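Local structure of calmodulin binding transcription activator 1 (Homo sapiens, 2CXK) at residues Asp43-Pro48 with Tyr60-Asp65. The protein is a transcriptional activator of the CAMTA family that may interact with calmodulin, and this piece of it is its TIG (IPT) domain. Residues are numbered along the deposited sequence; the frame is centred on the assembly and turned at random.
Sequences DQISVP and YCPAHD. With SO4 (sulfate ion), chain F.
Asp43-Pro48 and Tyr60-Asp65 run roughly antiparallel, and where Val47 faces Pro62 the CA atoms are 6.9 Å apart. A water spans the gap at one end, donating to Pro48 O and accepting from Tyr60 N. Val47 sets CG1 against Pro62 CD at 3.7 Å, its side chain roughly perpendicular to the proline's. Ile45 lies alongside the same ring, pointing the other way, with CG2 3.9 Å from Pro62 CB, while its CD1 comes to the edge of the His64 imidazole. At the far end His64 NE2 donates to Asp43 OD2 at 2.7 Å in a nearly straight bond (167°); OD2 lies close to the imidazole plane, while the N-H comes to the anti side of the carboxylate, tilted out of its plane. With CG anti to the backbone N (chi1 -169°), the Asp43 carboxylate is carried out to the imidazole. His64 ND1 donates in turn to Asp65 O at 2.8 Å, so bonds at both nitrogens fix the ring's rotation. A leucine in place of His64 would probably leave the Asp43 carboxylate without its donor and Asp65 O without its side-chain bond. Tyr88 meets the imidazole with its ring and bonds Pro62 O through its hydroxyl. The contact exemplifies a loop, here between strands 56-60 and 67-75, held by one side-chain hydrogen bond and an apolar patch to a neighbouring turn and the start of strand 45-53, within the immunoglobulin-like beta-sandwich of a TIG domain.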
ATOM      1  N   ASP A  43      -1.831  -2.179 -17.726  1.00 17.40           N
ATOM      2  CA  ASP A  43      -2.329  -2.396 -19.081  1.00 18.80           C
ATOM      3  C   ASP A  43      -1.184  -2.106 -20.052  1.00 19.61           C
ATOM      4  O   ASP A  43      -1.354  -1.410 -21.052  1.00 17.96           O
ATOM      5  CB  ASP A  43      -3.526  -1.478 -19.383  1.00 19.59           C
ATOM      6  CG  ASP A  43      -4.236  -1.853 -20.689  1.00 22.83           C
ATOM      7  OD1 ASP A  43      -4.223  -3.050 -21.038  1.00 24.83           O
ATOM      8  OD2 ASP A  43      -4.817  -0.965 -21.354  1.00 22.28           O
ATOM      9  N   GLN A  44      -0.006  -2.632 -19.728  1.00 20.86           N
ATOM     10  CA  GLN A  44       1.188  -2.442 -20.543  1.00 23.26           C
ATOM     11  C   GLN A  44       1.775  -1.029 -20.538  1.00 22.65           C
ATOM     12  O   GLN A  44       2.793  -0.781 -21.187  1.00 22.03           O
ATOM     13  CB  GLN A  44       0.923  -2.891 -21.988  1.00 26.35           C
ATOM     14  CG  GLN A  44       0.482  -4.345 -22.081  1.00 29.82           C
ATOM     15  CD  GLN A  44       1.431  -5.285 -21.352  1.00 33.14           C
ATOM     16  OE1 GLN A  44       1.004  -6.258 -20.725  1.00 34.55           O
ATOM     17  NE2 GLN A  44       2.728  -5.002 -21.436  1.00 34.26           N
ATOM     18  N   ILE A  45       1.143  -0.093 -19.831  1.00 20.17           N
ATOM     19  CA  ILE A  45       1.693   1.263 -19.761  1.00 17.84           C
ATOM     20  C   ILE A  45       2.681   1.265 -18.602  1.00 16.99           C
ATOM     21  O   ILE A  45       2.303   1.029 -17.455  1.00 15.15           O
ATOM     22  CB  ILE A  45       0.628   2.329 -19.473  1.00 18.33           C
ATOM     23  CG1 ILE A  45      -0.400   2.380 -20.602  1.00 19.11           C
ATOM     24  CG2 ILE A  45       1.307   3.693 -19.322  1.00 19.50           C
ATOM     25  CD1 ILE A  45      -1.494   3.407 -20.374  1.00 23.15           C
ATOM     26  N   SER A  46       3.941   1.548 -18.900  1.00 14.95           N
ATOM     27  CA  SER A  46       4.981   1.530 -17.879  1.00 15.19           C
ATOM     28  C   SER A  46       5.227   2.825 -17.120  1.00 15.02           C
ATOM     29  O   SER A  46       5.201   3.913 -17.693  1.00 14.98           O
ATOM     30  CB  SER A  46       6.305   1.093 -18.511  1.00 15.57           C
ATOM     31  OG  SER A  46       7.335   1.031 -17.540  1.00 18.52           O
ATOM     32  N   VAL A  47       5.469   2.686 -15.819  1.00 13.14           N
ATOM     33  CA  VAL A  47       5.814   3.800 -14.947  1.00 12.72           C
ATOM     34  C   VAL A  47       6.957   3.283 -14.077  1.00 11.92           C
ATOM     35  O   VAL A  47       7.023   2.093 -13.768  1.00 12.63           O
ATOM     36  CB  VAL A  47       4.641   4.257 -14.038  1.00 11.92           C
ATOM     37  CG1 VAL A  47       3.532   4.867 -14.889  1.00 10.06           C
ATOM     38  CG2 VAL A  47       4.116   3.088 -13.206  1.00  9.68           C
ATOM     39  N   PRO A  48       7.892   4.161 -13.695  1.00 11.90           N
ATOM     40  CA  PRO A  48       9.002   3.701 -12.860  1.00 11.20           C
ATOM     41  C   PRO A  48       8.518   3.318 -11.469  1.00 11.98           C
ATOM     42  O   PRO A  48       7.460   3.768 -11.029  1.00 12.54           O
ATOM     43  CB  PRO A  48       9.944   4.902 -12.843  1.00 11.84           C
ATOM     44  CG  PRO A  48       9.020   6.061 -12.999  1.00 12.68           C
ATOM     45  CD  PRO A  48       8.034   5.589 -14.032  1.00 10.94           C
ATOM     46  N   TYR A  60       3.567   5.549  -9.097  1.00 10.40           N
ATOM     47  CA  TYR A  60       2.413   6.433  -9.214  1.00  9.54           C
ATOM     48  C   TYR A  60       1.744   5.971 -10.505  1.00 10.31           C
ATOM     49  O   TYR A  60       2.334   6.045 -11.584  1.00 10.75           O
ATOM     50  CB  TYR A  60       2.890   7.880  -9.288  1.00 10.42           C
ATOM     51  CG  TYR A  60       3.766   8.239  -8.099  1.00  8.93           C
ATOM     52  CD1 TYR A  60       3.223   8.347  -6.815  1.00 11.24           C
ATOM     53  CD2 TYR A  60       5.140   8.422  -8.248  1.00 10.83           C
ATOM     54  CE1 TYR A  60       4.034   8.637  -5.714  1.00 11.64           C
ATOM     55  CE2 TYR A  60       5.954   8.707  -7.157  1.00 12.33           C
ATOM     56  CZ  TYR A  60       5.394   8.818  -5.895  1.00 12.99           C
ATOM     57  OH  TYR A  60       6.197   9.144  -4.830  1.00 13.34           O
ATOM     58  N   CYS A  61       0.519   5.473 -10.395  1.00 11.04           N
ATOM     59  CA  CYS A  61      -0.151   4.933 -11.568  1.00 11.36           C
ATOM     60  C   CYS A  61      -0.374   5.960 -12.662  1.00 11.72           C
ATOM     61  O   CYS A  61      -0.475   7.154 -12.396  1.00 10.55           O
ATOM     62  CB  CYS A  61      -1.470   4.259 -11.177  1.00 12.23           C
ATOM     63  SG  CYS A  61      -2.815   5.357 -10.715  1.00 13.58           S
ATOM     64  N   PRO A  62      -0.413   5.502 -13.920  1.00 11.54           N
ATOM     65  CA  PRO A  62      -0.622   6.371 -15.083  1.00 12.91           C
ATOM     66  C   PRO A  62      -2.110   6.617 -15.310  1.00 15.30           C
ATOM     67  O   PRO A  62      -2.955   5.997 -14.661  1.00 13.60           O
ATOM     68  CB  PRO A  62       0.012   5.570 -16.220  1.00 12.55           C
ATOM     69  CG  PRO A  62      -0.343   4.163 -15.842  1.00 11.03           C
ATOM     70  CD  PRO A  62      -0.055   4.134 -14.341  1.00 10.03           C
ATOM     71  N   ALA A  63      -2.430   7.537 -16.214  1.00 16.16           N
ATOM     72  CA  ALA A  63      -3.825   7.821 -16.529  1.00 16.87           C
ATOM     73  C   ALA A  63      -4.302   6.666 -17.404  1.00 17.81           C
ATOM     74  O   ALA A  63      -3.499   6.051 -18.107  1.00 18.18           O
ATOM     75  CB  ALA A  63      -3.936   9.142 -17.294  1.00 17.05           C
ATOM     76  N   HIS A  64      -5.596   6.370 -17.369  1.00 16.83           N
ATOM     77  CA  HIS A  64      -6.138   5.277 -18.178  1.00 20.01           C
ATOM     78  C   HIS A  64      -7.659   5.350 -18.195  1.00 20.19           C
ATOM     79  O   HIS A  64      -8.257   5.889 -17.267  1.00 21.21           O
ATOM     80  CB  HIS A  64      -5.680   3.928 -17.601  1.00 17.51           C
ATOM     81  CG  HIS A  64      -5.913   2.763 -18.515  1.00 18.76           C
ATOM     82  ND1 HIS A  64      -7.165   2.236 -18.751  1.00 18.51           N
ATOM     83  CD2 HIS A  64      -5.051   2.035 -19.268  1.00 17.49           C
ATOM     84  CE1 HIS A  64      -7.066   1.237 -19.611  1.00 16.49           C
ATOM     85  NE2 HIS A  64      -5.793   1.095 -19.941  1.00 18.84           N
ATOM     86  N   ASP A  65      -8.285   4.823 -19.250  1.00 21.94           N
ATOM     87  CA  ASP A  65      -9.744   4.827 -19.332  1.00 24.45           C
ATOM     88  C   ASP A  65     -10.293   3.979 -18.211  1.00 25.10           C
ATOM     89  O   ASP A  65      -9.598   3.115 -17.684  1.00 25.40           O
ATOM     90  CB  ASP A  65     -10.262   4.205 -20.630  1.00 24.95           C
ATOM     91  CG  ASP A  65      -9.745   4.889 -21.856  1.00 26.74           C
ATOM     92  OD1 ASP A  65      -9.501   6.108 -21.794  1.00 28.25           O
ATOM     93  OD2 ASP A  65      -9.600   4.200 -22.890  1.00 29.08           O
TER
HETATM   94  S   SO4 F1006       3.999  10.262  -1.808  0.50109.71           S
HETATM   95  O1  SO4 F1006       3.848   9.105  -0.835  0.50 83.28           O
HETATM   96  O2  SO4 F1006       4.314  11.506  -0.991  0.50 84.57           O
HETATM   97  O3  SO4 F1006       5.175   9.985  -2.558  0.50 55.20           O
HETATM   98  O4  SO4 F1006       2.707  10.477  -2.358  0.50 57.47           O
HETATM   99  O   HOH W   1       6.027   6.051 -10.718  1.00 10.20           O